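Local coordinates for putative mannose-6-phosphate isomerase YvyI (Bacillus subtilis, PDB 1QWR), which probably interconverts D-mannose 6-phosphate and D-fructose 6-phosphate as a zinc-dependent isomerase of the type 1 family, at residues A[45-50]-A[188-193]; A[88-93]-A[182-187]; A[119-124]-A[176-181]; A[259-264]-A[305-310]; A[271-276]-A[297-302]. All blocks are in the same frame, centred on the assembly; numbering follows the deposited sequence. Where two conformers were deposited one is given.

Interaction 1: A[45-50]-A[188-193]; sequences SAHPKG and QQNSDA
The imidazole of H47 meets 188-193 obliquely: N190 OD1 lies 3.4 Å from H47 CD2, with the ring and amide planes 78° apart. D192 CB comes to 3.5 Å from H47 NE2. One ring face carries P48 CD, displaced toward the rim, while K49 CA sits in the ring plane at the edge. Both ring nitrogens have partners. K49 N donates to H47 ND1 over 3.1 Å from 18° outside the ring plane, and H47 NE2 is hydrogen-bonded to E114 OE1, the same oxygen that accepts from D192 N. With an alanine in place of H47, K49 N and E114 would probably lose these partners and a gap would open beside D192 CB.

H47 begins a type I beta turn ending at G50, in the loop after strand 38-44. Its backbone N donates to S45 OG (3.1 Å), an ST turn, and S45 OG in turn donates to G50 O over 2.7 Å. A second ST turn, S191 OG, which also bonds L115 O, with A193 N, follows the end of strand 182-189; A193 O then bonds ND1 of the zinc ligand H101.

Toward the exposed side, K49 NZ forms a salt bridge with D192 OD2 at 3.0 Å, reaching the anti side of that oxygen 15° out of the carboxylate plane. K49 is extended beyond CG and crosses the aspartate at about a right angle. Near A46, a water donates to A46 O and accepts from N190 ND2 (3.1 Å), a nitrogen that also bonds F83 O.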
# COMPACT_ATOMS: atom_id res chain seq x y z
N SER A 45 1.52 6.19 -7.31
CA SER A 45 2.10 5.14 -8.13
C SER A 45 2.99 5.61 -9.25
O SER A 45 2.69 6.61 -9.90
CB SER A 45 0.96 4.31 -8.76
OG SER A 45 1.39 3.50 -9.87
N ALA A 46 4.10 4.90 -9.45
CA ALA A 46 4.98 5.16 -10.57
C ALA A 46 5.12 3.81 -11.30
O ALA A 46 6.05 3.59 -12.09
CB ALA A 46 6.35 5.65 -10.12
N HIS A 47 4.20 2.89 -11.04
CA HIS A 47 4.32 1.60 -11.72
C HIS A 47 3.86 1.77 -13.16
O HIS A 47 2.85 2.41 -13.42
CB HIS A 47 3.47 0.52 -11.02
CG HIS A 47 3.86 -0.87 -11.43
ND1 HIS A 47 3.45 -1.44 -12.62
CD2 HIS A 47 4.71 -1.76 -10.86
CE1 HIS A 47 4.03 -2.61 -12.77
NE2 HIS A 47 4.81 -2.83 -11.72
N PRO A 48 4.62 1.22 -14.12
CA PRO A 48 4.30 1.31 -15.55
C PRO A 48 2.87 0.89 -15.91
O PRO A 48 2.25 1.46 -16.82
CB PRO A 48 5.34 0.41 -16.21
CG PRO A 48 6.53 0.51 -15.30
CD PRO A 48 5.87 0.46 -13.90
N LYS A 49 2.32 -0.08 -15.19
CA LYS A 49 0.96 -0.55 -15.46
C LYS A 49 -0.16 0.40 -15.01
O LYS A 49 -1.33 0.17 -15.29
CB LYS A 49 0.74 -1.92 -14.82
CG LYS A 49 1.54 -3.04 -15.48
CD LYS A 49 1.18 -4.37 -14.84
CE LYS A 49 1.99 -5.54 -15.42
NZ LYS A 49 1.74 -6.83 -14.70
N GLY A 50 0.19 1.47 -14.30
CA GLY A 50 -0.82 2.41 -13.88
C GLY A 50 -0.21 3.55 -13.09
O GLY A 50 -0.45 3.64 -11.89
N GLN A 188 3.66 -0.46 -0.41
CA GLN A 188 4.51 -1.56 -0.88
C GLN A 188 5.65 -1.05 -1.78
O GLN A 188 5.72 0.13 -2.10
CB GLN A 188 3.62 -2.54 -1.65
CG GLN A 188 3.06 -1.98 -2.97
CD GLN A 188 1.57 -2.31 -3.17
OE1 GLN A 188 0.68 -1.64 -2.60
NE2 GLN A 188 1.30 -3.34 -3.95
N GLN A 189 6.58 -1.94 -2.15
CA GLN A 189 7.62 -1.53 -3.07
C GLN A 189 6.89 -1.37 -4.40
O GLN A 189 5.82 -1.96 -4.58
CB GLN A 189 8.68 -2.62 -3.26
CG GLN A 189 9.47 -2.92 -2.02
CD GLN A 189 10.54 -3.94 -2.31
OE1 GLN A 189 11.59 -3.62 -2.89
NE2 GLN A 189 10.27 -5.17 -1.95
N ASN A 190 7.49 -0.61 -5.31
CA ASN A 190 6.95 -0.35 -6.66
C ASN A 190 7.12 -1.62 -7.51
O ASN A 190 8.13 -1.83 -8.20
CB ASN A 190 7.73 0.84 -7.24
CG ASN A 190 7.34 1.15 -8.67
OD1 ASN A 190 6.32 0.68 -9.18
ND2 ASN A 190 8.16 1.96 -9.33
N SER A 191 6.12 -2.49 -7.44
CA SER A 191 6.20 -3.78 -8.10
C SER A 191 4.80 -4.35 -8.25
O SER A 191 3.90 -3.96 -7.50
CB SER A 191 7.04 -4.72 -7.21
OG SER A 191 6.82 -6.11 -7.48
N ASP A 192 4.62 -5.26 -9.21
CA ASP A 192 3.32 -5.91 -9.41
C ASP A 192 3.59 -7.41 -9.46
O ASP A 192 2.80 -8.17 -10.03
CB ASP A 192 2.68 -5.42 -10.72
CG ASP A 192 1.22 -5.82 -10.86
OD1 ASP A 192 0.49 -5.90 -9.84
OD2 ASP A 192 0.78 -6.02 -12.02
N ALA A 193 4.69 -7.84 -8.86
CA ALA A 193 5.08 -9.25 -8.84
C ALA A 193 4.30 -10.07 -7.81
O ALA A 193 4.52 -9.96 -6.59
CB ALA A 193 6.56 -9.37 -8.58
O HOH W 1 8.53 3.10 -12.15

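Interaction 2: A[88-93]-A[182-187]; sequences KLLDVK and ALVLET
K88 to V92 and E186 to A182 form an antiparallel ladder in the cupin-type beta fold that carries the zinc site; the strand directions lie 155° apart. Six backbone bonds in three hydrogen-bonded pairs, K88-E186, L90-V184 and V92-A182, establish the register. The first pair is tight, with E186 N to K88 O at 2.8 Å, whereas A182 N to V92 O at the other end lengthens to 3.2 Å. Between them lie the non-hydrogen-bonded pairs L89-L185 and D91-L183.

L89 and L185 meet through apolar methyls, CD2 to CD2 at 3.5 Å, and L89 also packs on L25 and F29 of helix 24-29; D91, on the same face, bonds A24 N through OD2. On the other face L90 CB stands against V184 CB, and L178 of strand 176-178 covers L90, V92 and V184. L90 CD1 also approaches the carboxylate of E186.

E186 is extended beyond CG, and its first torsion (chi1 -172°, CG anti to the backbone N) lays it alongside K88, both pointing the same way. Its side chain ends about 4 Å from the zinc ion and about 3 Å from the side chain of the zinc ligand E119, which places the glutamate in the second shell around the metal. E186 OE2 is held by W121 NE1, from which it accepts. K88 NZ makes its salt bridge with E40; it stays 4.3 Å from E186 OE1, and a water closes that gap, accepting from K88 NZ and donating to E186 OE1, each over 2.7 Å.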
# COMPACT_ATOMS: atom_id res chain seq x y z
N LYS A 88 -1.55 2.01 -2.25
CA LYS A 88 -2.91 1.73 -2.72
C LYS A 88 -3.94 1.75 -1.61
O LYS A 88 -3.61 1.56 -0.43
CB LYS A 88 -2.99 0.32 -3.30
CG LYS A 88 -2.04 0.03 -4.44
CD LYS A 88 -2.20 -1.47 -4.81
CE LYS A 88 -1.16 -1.94 -5.82
NZ LYS A 88 -1.44 -3.37 -6.16
N LEU A 89 -5.19 1.98 -2.02
CA LEU A 89 -6.37 1.86 -1.15
C LEU A 89 -7.03 0.60 -1.72
O LEU A 89 -7.24 0.50 -2.95
CB LEU A 89 -7.31 3.06 -1.30
CG LEU A 89 -6.91 4.26 -0.43
CD1 LEU A 89 -7.83 5.45 -0.79
CD2 LEU A 89 -7.04 3.92 1.07
N LEU A 90 -7.34 -0.37 -0.84
CA LEU A 90 -7.93 -1.63 -1.28
C LEU A 90 -9.33 -1.85 -0.72
O LEU A 90 -9.53 -1.75 0.49
CB LEU A 90 -7.06 -2.81 -0.83
CG LEU A 90 -5.57 -2.75 -1.17
CD1 LEU A 90 -4.85 -3.93 -0.51
CD2 LEU A 90 -5.39 -2.78 -2.66
N ASP A 91 -10.27 -2.14 -1.61
CA ASP A 91 -11.66 -2.41 -1.22
C ASP A 91 -11.80 -3.92 -1.32
O ASP A 91 -12.11 -4.47 -2.40
CB ASP A 91 -12.61 -1.73 -2.21
CG ASP A 91 -14.08 -2.07 -1.93
OD1 ASP A 91 -14.37 -2.71 -0.90
OD2 ASP A 91 -14.92 -1.68 -2.77
N VAL A 92 -11.54 -4.59 -0.20
CA VAL A 92 -11.59 -6.05 -0.16
C VAL A 92 -13.01 -6.48 0.24
O VAL A 92 -13.29 -6.74 1.41
CB VAL A 92 -10.55 -6.61 0.82
CG1 VAL A 92 -10.42 -8.14 0.65
CG2 VAL A 92 -9.17 -5.96 0.58
N LYS A 93 -13.88 -6.51 -0.75
CA LYS A 93 -15.28 -6.90 -0.57
C LYS A 93 -15.33 -8.40 -0.37
O LYS A 93 -15.97 -8.89 0.56
CB LYS A 93 -16.09 -6.50 -1.82
CG LYS A 93 -17.58 -6.79 -1.67
CD LYS A 93 -18.35 -6.29 -2.86
CE LYS A 93 -19.84 -6.63 -2.71
NZ LYS A 93 -20.63 -6.20 -3.89
N ALA A 182 -12.76 -5.73 4.36
CA ALA A 182 -11.68 -4.89 4.87
C ALA A 182 -11.41 -3.75 3.91
O ALA A 182 -11.54 -3.92 2.71
CB ALA A 182 -10.39 -5.73 5.04
N LEU A 183 -11.04 -2.60 4.46
CA LEU A 183 -10.70 -1.40 3.69
C LEU A 183 -9.28 -1.12 4.14
O LEU A 183 -9.05 -0.76 5.30
CB LEU A 183 -11.62 -0.25 4.08
CG LEU A 183 -11.27 1.07 3.40
CD1 LEU A 183 -11.48 0.95 1.90
CD2 LEU A 183 -12.19 2.14 3.97
N VAL A 184 -8.32 -1.24 3.21
CA VAL A 184 -6.91 -1.12 3.56
C VAL A 184 -6.06 -0.09 2.83
O VAL A 184 -6.26 0.14 1.64
CB VAL A 184 -6.23 -2.51 3.32
CG1 VAL A 184 -4.75 -2.51 3.76
CG2 VAL A 184 -6.99 -3.58 4.04
N LEU A 185 -5.11 0.52 3.55
CA LEU A 185 -4.13 1.42 2.93
C LEU A 185 -2.87 0.53 2.91
O LEU A 185 -2.27 0.23 3.96
CB LEU A 185 -3.91 2.69 3.76
CG LEU A 185 -3.03 3.83 3.17
CD1 LEU A 185 -1.61 3.35 2.97
CD2 LEU A 185 -3.61 4.30 1.87
N GLU A 186 -2.47 0.12 1.70
CA GLU A 186 -1.34 -0.76 1.49
C GLU A 186 -0.13 -0.01 0.95
O GLU A 186 -0.20 0.62 -0.11
CB GLU A 186 -1.74 -1.85 0.49
CG GLU A 186 -0.74 -2.98 0.30
CD GLU A 186 -1.25 -3.97 -0.73
OE1 GLU A 186 -1.45 -3.55 -1.89
OE2 GLU A 186 -1.49 -5.15 -0.38
N THR A 187 0.98 -0.06 1.68
CA THR A 187 2.19 0.61 1.22
C THR A 187 3.13 -0.51 0.81
O THR A 187 3.35 -1.43 1.58
CB THR A 187 2.78 1.51 2.33
OG1 THR A 187 1.81 2.51 2.70
CG2 THR A 187 4.04 2.24 1.83
O HOH W 2 -1.59 -5.06 -4.08

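Interaction 3: A[119-124]-A[176-181]; sequences ECWYII and HALCKG. With ZN (zinc ion), chain E.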
# COMPACT_ATOMS: atom_id res chain seq x y z
N GLU A 119 5.67 -5.44 1.68
CA GLU A 119 4.58 -4.48 1.82
C GLU A 119 4.03 -4.47 3.24
O GLU A 119 4.49 -5.21 4.10
CB GLU A 119 3.46 -4.85 0.85
CG GLU A 119 2.93 -6.26 1.14
CD GLU A 119 1.85 -6.71 0.19
OE1 GLU A 119 1.77 -6.17 -0.92
OE2 GLU A 119 1.08 -7.63 0.56
N CYS A 120 3.06 -3.60 3.48
CA CYS A 120 2.44 -3.55 4.79
C CYS A 120 1.00 -3.05 4.66
O CYS A 120 0.62 -2.40 3.65
CB CYS A 120 3.27 -2.67 5.74
SG CYS A 120 3.26 -0.91 5.26
N TRP A 121 0.20 -3.38 5.65
CA TRP A 121 -1.21 -3.03 5.64
C TRP A 121 -1.65 -2.26 6.86
O TRP A 121 -1.33 -2.64 7.99
CB TRP A 121 -2.09 -4.28 5.60
CG TRP A 121 -1.87 -5.18 4.46
CD1 TRP A 121 -1.64 -4.82 3.16
CD2 TRP A 121 -1.89 -6.61 4.49
NE1 TRP A 121 -1.52 -5.94 2.38
CE2 TRP A 121 -1.67 -7.06 3.17
CE3 TRP A 121 -2.09 -7.56 5.50
CZ2 TRP A 121 -1.64 -8.41 2.83
CZ3 TRP A 121 -2.05 -8.91 5.17
CH2 TRP A 121 -1.83 -9.33 3.85
N TYR A 122 -2.36 -1.16 6.63
CA TYR A 122 -2.95 -0.42 7.73
C TYR A 122 -4.43 -0.66 7.50
O TYR A 122 -4.97 -0.35 6.44
CB TYR A 122 -2.69 1.09 7.66
CG TYR A 122 -3.53 1.82 8.67
CD1 TYR A 122 -3.22 1.73 10.04
CD2 TYR A 122 -4.68 2.53 8.30
CE1 TYR A 122 -4.03 2.33 11.00
CE2 TYR A 122 -5.51 3.14 9.26
CZ TYR A 122 -5.18 3.03 10.61
OH TYR A 122 -6.01 3.55 11.59
N ILE A 123 -5.10 -1.24 8.50
CA ILE A 123 -6.51 -1.52 8.37
C ILE A 123 -7.33 -0.27 8.71
O ILE A 123 -7.47 0.10 9.88
CB ILE A 123 -6.94 -2.67 9.30
CG1 ILE A 123 -6.02 -3.89 9.07
CG2 ILE A 123 -8.43 -3.00 9.08
CD1 ILE A 123 -6.05 -4.46 7.61
N ILE A 124 -7.88 0.38 7.69
CA ILE A 124 -8.66 1.58 7.93
C ILE A 124 -9.98 1.18 8.59
O ILE A 124 -10.38 1.76 9.60
CB ILE A 124 -8.98 2.33 6.60
CG1 ILE A 124 -7.67 2.79 5.93
CG2 ILE A 124 -9.82 3.56 6.91
CD1 ILE A 124 -7.84 3.14 4.43
N HIS A 176 0.28 -15.15 2.05
CA HIS A 176 -0.76 -14.35 2.67
C HIS A 176 -1.96 -14.08 1.77
O HIS A 176 -1.99 -14.49 0.60
CB HIS A 176 -0.18 -12.99 3.06
CG HIS A 176 0.24 -12.17 1.88
ND1 HIS A 176 1.40 -12.42 1.18
CD2 HIS A 176 -0.39 -11.18 1.22
CE1 HIS A 176 1.46 -11.62 0.13
NE2 HIS A 176 0.38 -10.86 0.13
N ALA A 177 -2.94 -13.39 2.34
CA ALA A 177 -4.13 -12.96 1.64
C ALA A 177 -5.00 -12.09 2.54
O ALA A 177 -5.16 -12.38 3.73
CB ALA A 177 -4.95 -14.15 1.17
N LEU A 178 -5.50 -11.00 1.98
CA LEU A 178 -6.43 -10.17 2.73
C LEU A 178 -7.77 -10.89 2.52
O LEU A 178 -7.99 -11.48 1.45
CB LEU A 178 -6.50 -8.76 2.13
CG LEU A 178 -5.33 -7.82 2.44
CD1 LEU A 178 -5.46 -6.55 1.61
CD2 LEU A 178 -5.33 -7.49 3.94
N CYS A 179 -8.64 -10.86 3.52
CA CYS A 179 -9.93 -11.53 3.40
C CYS A 179 -11.11 -10.56 3.38
O CYS A 179 -10.98 -9.39 3.75
CB CYS A 179 -10.07 -12.58 4.50
SG CYS A 179 -8.78 -13.88 4.38
N LYS A 180 -12.26 -11.05 2.91
CA LYS A 180 -13.46 -10.24 2.78
C LYS A 180 -13.81 -9.32 3.94
O LYS A 180 -13.63 -9.68 5.11
CB LYS A 180 -14.67 -11.13 2.47
CG LYS A 180 -15.12 -11.98 3.64
CD LYS A 180 -16.34 -12.82 3.25
CE LYS A 180 -17.48 -11.96 2.74
NZ LYS A 180 -18.63 -12.77 2.26
N GLY A 181 -14.31 -8.14 3.59
CA GLY A 181 -14.72 -7.14 4.57
C GLY A 181 -13.66 -6.25 5.19
O GLY A 181 -13.67 -6.03 6.39
ZN ZN E . -0.22 -8.78 -1.24
O HOH W 3 0.09 -6.70 -2.77
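L178 places its CD2 methyl over the six-membered ring of W121, 3.5 Å from the centroid and only 9° off the ring normal, a CH-pi contact centred on that face. At the rim of the same indole, near its plane, H176 CD2 comes to 3.4 Å from W121 CZ2; the two rings are oblique, their planes 56° apart. The bond of W121 NE1 to E186 helps fix the indole's rotation.

Beside it lies the zinc site. H176 NE2 binds the metal at 2.6 Å with the ion in the imidazole plane. E119 OE2 binds it at 2.5 Å, beside H176 NE2 (3.3 Å); the two side chains run in from opposite directions. H101 and a water complete the observed ligands. E119 (chi1 59°) and H176 share a first torsion near +60°, which swings both groups to the ion. A hydrogen bond from H176 ND1 to T174 O orients the histidine.

No backbone bond joins the segments, whose strand axes stay 10.6 Å apart. Strand 119-126 runs between 167-170 and 182-189, whereas 176-178 pairs with 131-136, so zinc and indole span two sheets of the cupin-type fold.

Interaction 4: A[259-264]-A[305-310]; sequences NGEAEM and DFTIKG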
# COMPACT_ATOMS: atom_id res chain seq x y z
N ASN A 259 -5.84 17.16 15.14
CA ASN A 259 -6.99 17.79 15.79
C ASN A 259 -6.50 19.15 16.28
O ASN A 259 -5.71 19.23 17.22
CB ASN A 259 -7.46 16.99 17.01
CG ASN A 259 -8.04 15.65 16.65
OD1 ASN A 259 -9.15 15.56 16.11
ND2 ASN A 259 -7.30 14.58 16.94
N GLY A 260 -6.98 20.21 15.64
CA GLY A 260 -6.57 21.55 15.99
C GLY A 260 -5.61 22.01 14.91
O GLY A 260 -5.92 21.92 13.73
N GLU A 261 -4.45 22.51 15.31
CA GLU A 261 -3.46 22.95 14.33
C GLU A 261 -2.13 22.32 14.73
O GLU A 261 -1.69 22.47 15.88
CB GLU A 261 -3.36 24.48 14.29
CG GLU A 261 -2.40 25.02 13.23
CD GLU A 261 -2.68 26.47 12.86
OE1 GLU A 261 -2.00 27.03 11.96
OE2 GLU A 261 -3.58 27.07 13.47
N ALA A 262 -1.52 21.61 13.80
CA ALA A 262 -0.24 20.95 14.04
C ALA A 262 0.86 21.64 13.24
O ALA A 262 0.63 22.10 12.11
CB ALA A 262 -0.32 19.46 13.66
N GLU A 263 2.04 21.75 13.85
CA GLU A 263 3.19 22.36 13.18
C GLU A 263 4.08 21.23 12.70
O GLU A 263 4.48 20.36 13.49
CB GLU A 263 3.95 23.28 14.14
CG GLU A 263 3.23 24.57 14.43
CD GLU A 263 3.78 25.25 15.65
OE1 GLU A 263 4.97 25.66 15.62
OE2 GLU A 263 3.04 25.37 16.65
N MSE A 264 4.41 21.26 11.41
CA MSE A 264 5.21 20.20 10.81
C MSE A 264 6.44 20.69 10.09
O MSE A 264 6.57 21.86 9.75
CB MSE A 264 4.38 19.43 9.78
CG MSE A 264 2.88 19.46 10.01
SE MSE A 264 2.33 18.24 11.37
CE MSE A 264 2.44 16.58 10.36
N ASP A 305 8.56 24.43 6.13
CA ASP A 305 7.84 24.01 7.32
C ASP A 305 6.40 24.43 7.07
O ASP A 305 6.13 25.45 6.40
CB ASP A 305 8.40 24.68 8.57
CG ASP A 305 9.75 24.10 8.99
OD1 ASP A 305 10.28 23.22 8.28
OD2 ASP A 305 10.29 24.54 10.02
N PHE A 306 5.46 23.66 7.59
CA PHE A 306 4.05 23.93 7.36
C PHE A 306 3.18 23.55 8.55
O PHE A 306 3.66 23.00 9.53
CB PHE A 306 3.59 23.12 6.13
CG PHE A 306 3.73 21.62 6.29
CD1 PHE A 306 2.63 20.83 6.60
CD2 PHE A 306 4.97 21.01 6.11
CE1 PHE A 306 2.76 19.43 6.73
CE2 PHE A 306 5.12 19.62 6.23
CZ PHE A 306 4.01 18.83 6.55
N THR A 307 1.90 23.90 8.46
CA THR A 307 0.94 23.54 9.50
C THR A 307 -0.27 22.90 8.80
O THR A 307 -0.50 23.14 7.61
CB THR A 307 0.41 24.78 10.30
OG1 THR A 307 -0.34 25.63 9.43
CG2 THR A 307 1.56 25.59 10.92
N ILE A 308 -1.00 22.07 9.53
CA ILE A 308 -2.21 21.46 9.04
C ILE A 308 -3.23 21.76 10.13
O ILE A 308 -3.05 21.40 11.28
CB ILE A 308 -2.10 19.93 8.87
CG1 ILE A 308 -1.22 19.62 7.65
CG2 ILE A 308 -3.48 19.34 8.64
CD1 ILE A 308 -0.92 18.15 7.46
N LYS A 309 -4.31 22.43 9.74
CA LYS A 309 -5.35 22.79 10.70
C LYS A 309 -6.65 22.07 10.38
O LYS A 309 -7.15 22.17 9.25
CB LYS A 309 -5.57 24.30 10.63
CG LYS A 309 -6.60 24.83 11.61
CD LYS A 309 -6.99 26.24 11.21
CE LYS A 309 -5.76 27.12 10.99
NZ LYS A 309 -6.11 28.46 10.45
N GLY A 310 -7.19 21.35 11.36
CA GLY A 310 -8.44 20.63 11.17
C GLY A 310 -8.48 19.32 11.93
O GLY A 310 -7.69 19.10 12.84
O HOH W 4 -4.77 29.47 12.75
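M264, a selenomethionine, lies across the ring of F306: its CB stands 3.5 Å from the centroid, a CH-pi contact over one face but offset toward the rim, and M264 CG reaches F306 CE1 at 3.3 Å. F306 has its CG between the backbone N and carbonyl carbon (chi1 61°), which brings the ring over M264; I308 CD1 sits at its in-plane edge.

The other face is polar and nearer solvent. E261 OE2 and K309 NZ remain 4.2 Å apart, and a water bridges them, donating to E261 OE2 and accepting from K309 NZ, both at 2.8 Å. E263 CG rests beside T307 CG2, and its carboxylate pairs with K238.

Positioning all of this is the antiparallel ladder, fixed by hydrogen-bonded pairs M264-F306, A262-I308 and G260-G310. M264 N to F306 O is short at 2.7 Å, as is G310 N to G260 O. Both glycines sit where the chain turns a corner, with backbone angles (phi 105° and 145°) at which a side chain would collide with the carbonyl before it.

In the cupin domain, strand 261-264 is an edge strand of a four-stranded antiparallel sheet, with 306-309 between it and 278-284; M264 and I308 pack on W256 and I258 of strand 252-259.

Interaction 5: A[271-276]-A[297-302]; sequences LICSVI and FILPAQ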
# COMPACT_ATOMS: atom_id res chain seq x y z
N LEU A 271 7.94 12.97 1.41
CA LEU A 271 6.92 12.24 2.19
C LEU A 271 5.75 11.90 1.30
O LEU A 271 5.29 12.76 0.54
CB LEU A 271 6.41 13.11 3.35
CG LEU A 271 7.39 13.46 4.46
CD1 LEU A 271 6.65 14.26 5.55
CD2 LEU A 271 8.01 12.18 5.05
N ILE A 272 5.30 10.66 1.37
CA ILE A 272 4.14 10.16 0.63
C ILE A 272 2.98 10.26 1.62
O ILE A 272 3.04 9.64 2.69
CB ILE A 272 4.33 8.70 0.23
CG1 ILE A 272 5.47 8.59 -0.78
CG2 ILE A 272 2.99 8.13 -0.32
CD1 ILE A 272 5.93 7.15 -1.06
N CYS A 273 1.90 10.96 1.24
CA CYS A 273 0.77 11.20 2.14
C CYS A 273 -0.60 10.85 1.56
O CYS A 273 -0.89 11.20 0.40
CB CYS A 273 0.74 12.69 2.54
SG CYS A 273 2.33 13.35 3.13
N SER A 274 -1.42 10.18 2.37
CA SER A 274 -2.80 9.78 2.01
C SER A 274 -3.75 10.24 3.12
O SER A 274 -3.57 9.90 4.30
CB SER A 274 -2.92 8.24 1.86
OG SER A 274 -2.10 7.73 0.83
N VAL A 275 -4.75 11.03 2.76
CA VAL A 275 -5.73 11.49 3.76
C VAL A 275 -6.83 10.45 3.83
O VAL A 275 -7.61 10.31 2.90
CB VAL A 275 -6.31 12.84 3.36
CG1 VAL A 275 -7.26 13.34 4.43
CG2 VAL A 275 -5.16 13.82 3.10
N ILE A 276 -6.89 9.70 4.93
CA ILE A 276 -7.87 8.64 5.02
C ILE A 276 -9.14 8.99 5.77
O ILE A 276 -10.10 8.23 5.73
CB ILE A 276 -7.25 7.35 5.63
CG1 ILE A 276 -6.71 7.66 7.04
CG2 ILE A 276 -6.16 6.79 4.66
CD1 ILE A 276 -6.31 6.40 7.84
N PHE A 297 -0.79 12.81 -1.90
CA PHE A 297 0.20 13.78 -2.36
C PHE A 297 1.58 13.51 -1.81
O PHE A 297 1.76 12.75 -0.84
CB PHE A 297 -0.23 15.20 -1.97
CG PHE A 297 -0.42 15.41 -0.48
CD1 PHE A 297 0.61 15.94 0.32
CD2 PHE A 297 -1.63 15.10 0.11
CE1 PHE A 297 0.41 16.16 1.70
CE2 PHE A 297 -1.84 15.31 1.49
CZ PHE A 297 -0.82 15.84 2.30
N ILE A 298 2.55 14.13 -2.45
CA ILE A 298 3.93 14.02 -2.05
C ILE A 298 4.42 15.38 -1.59
O ILE A 298 4.14 16.39 -2.24
CB ILE A 298 4.80 13.53 -3.24
CG1 ILE A 298 4.54 12.04 -3.47
CG2 ILE A 298 6.29 13.80 -2.96
CD1 ILE A 298 5.22 11.50 -4.72
N LEU A 299 5.08 15.41 -0.43
CA LEU A 299 5.68 16.64 0.05
C LEU A 299 7.14 16.45 -0.37
O LEU A 299 7.84 15.53 0.10
CB LEU A 299 5.57 16.78 1.59
CG LEU A 299 4.13 16.88 2.12
CD1 LEU A 299 4.09 16.94 3.66
CD2 LEU A 299 3.47 18.12 1.52
N PRO A 300 7.63 17.33 -1.26
CA PRO A 300 9.00 17.31 -1.80
C PRO A 300 10.11 17.57 -0.79
O PRO A 300 9.86 18.01 0.34
CB PRO A 300 8.94 18.38 -2.89
CG PRO A 300 8.00 19.37 -2.34
CD PRO A 300 6.89 18.49 -1.77
N ALA A 301 11.34 17.27 -1.21
CA ALA A 301 12.53 17.45 -0.39
C ALA A 301 12.62 18.83 0.23
O ALA A 301 12.89 18.96 1.43
CB ALA A 301 13.79 17.19 -1.23
N GLN A 302 12.40 19.87 -0.58
CA GLN A 302 12.49 21.25 -0.10
C GLN A 302 11.19 21.86 0.43
O GLN A 302 11.05 23.08 0.52
CB GLN A 302 13.07 22.15 -1.20
CG GLN A 302 14.43 21.66 -1.73
CD GLN A 302 15.40 21.23 -0.63
OE1 GLN A 302 15.53 21.89 0.41
NE2 GLN A 302 16.11 20.12 -0.87
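F297 O accepts from C273 N over 2.7 Å. The return bond, F297 N to C273 O, measures 2.8 Å. These bonds belong to an antiparallel ladder inside the cupin domain, where strands 271-276 and 297-299 run 143° apart. L271 and L299 form the second hydrogen-bonded pair, with L271 N to L299 O at 2.9 Å; I272 and I298 form the non-hydrogen-bonded pair between them.

The side chains of L271, C273, F297 and L299 share one face. There C273 CB lies over the phenyl ring of F297, 3.6 Å from the centroid and 16° off the normal, as a CH-pi contact, while C273 SG stands obliquely farther out as a sulfur-aromatic neighbour. At the ring's edge, in its plane, come V275 CG2 and L299 CG. With chi1 at 59°, F297 turns back toward the partner strand, which puts the ring under C273 CB. The ring of F10, from strand 9-17, also meets F297. Cutting F297 back to an alanine would probably leave C273 CB and V275 CG2 without the surface they pack on, and F10 without its ring partner.

On the reverse face I272 and I298 both touch I44 of strand 38-44, joining this domain to the catalytic part; S274 OG on the same face bonds H296 ND1. Back beside the phenyl ring, C273 SG also meets L299 CD1 at 4.0 Å.

Interactions 2 and 3 lie at the zinc site and interaction 1 borders it. All involve strand 182-189 or a sheet neighbour of it, 85-92 or 119-126, and the centres of interactions 2 and 3 are about 6 Å apart, linked by a probable backbone bond between L183 O and I124 N. Along the chain, interaction 1 encloses interaction 2, which encloses interaction 3. Interactions 4 and 5 follow later, both in the C-terminal cupin domain, with 4 enclosing 5 and centres about 14 Å apart; F306 CZ packs on L299 CD1. Interaction 5 touches both 2 and 3, through S274 against L185 and I276 against Y122, whereas interaction 4 lies about 27 Å from interaction 2, centre to centre. The metal-binding region and the distal domain thus meet in part through interaction 5.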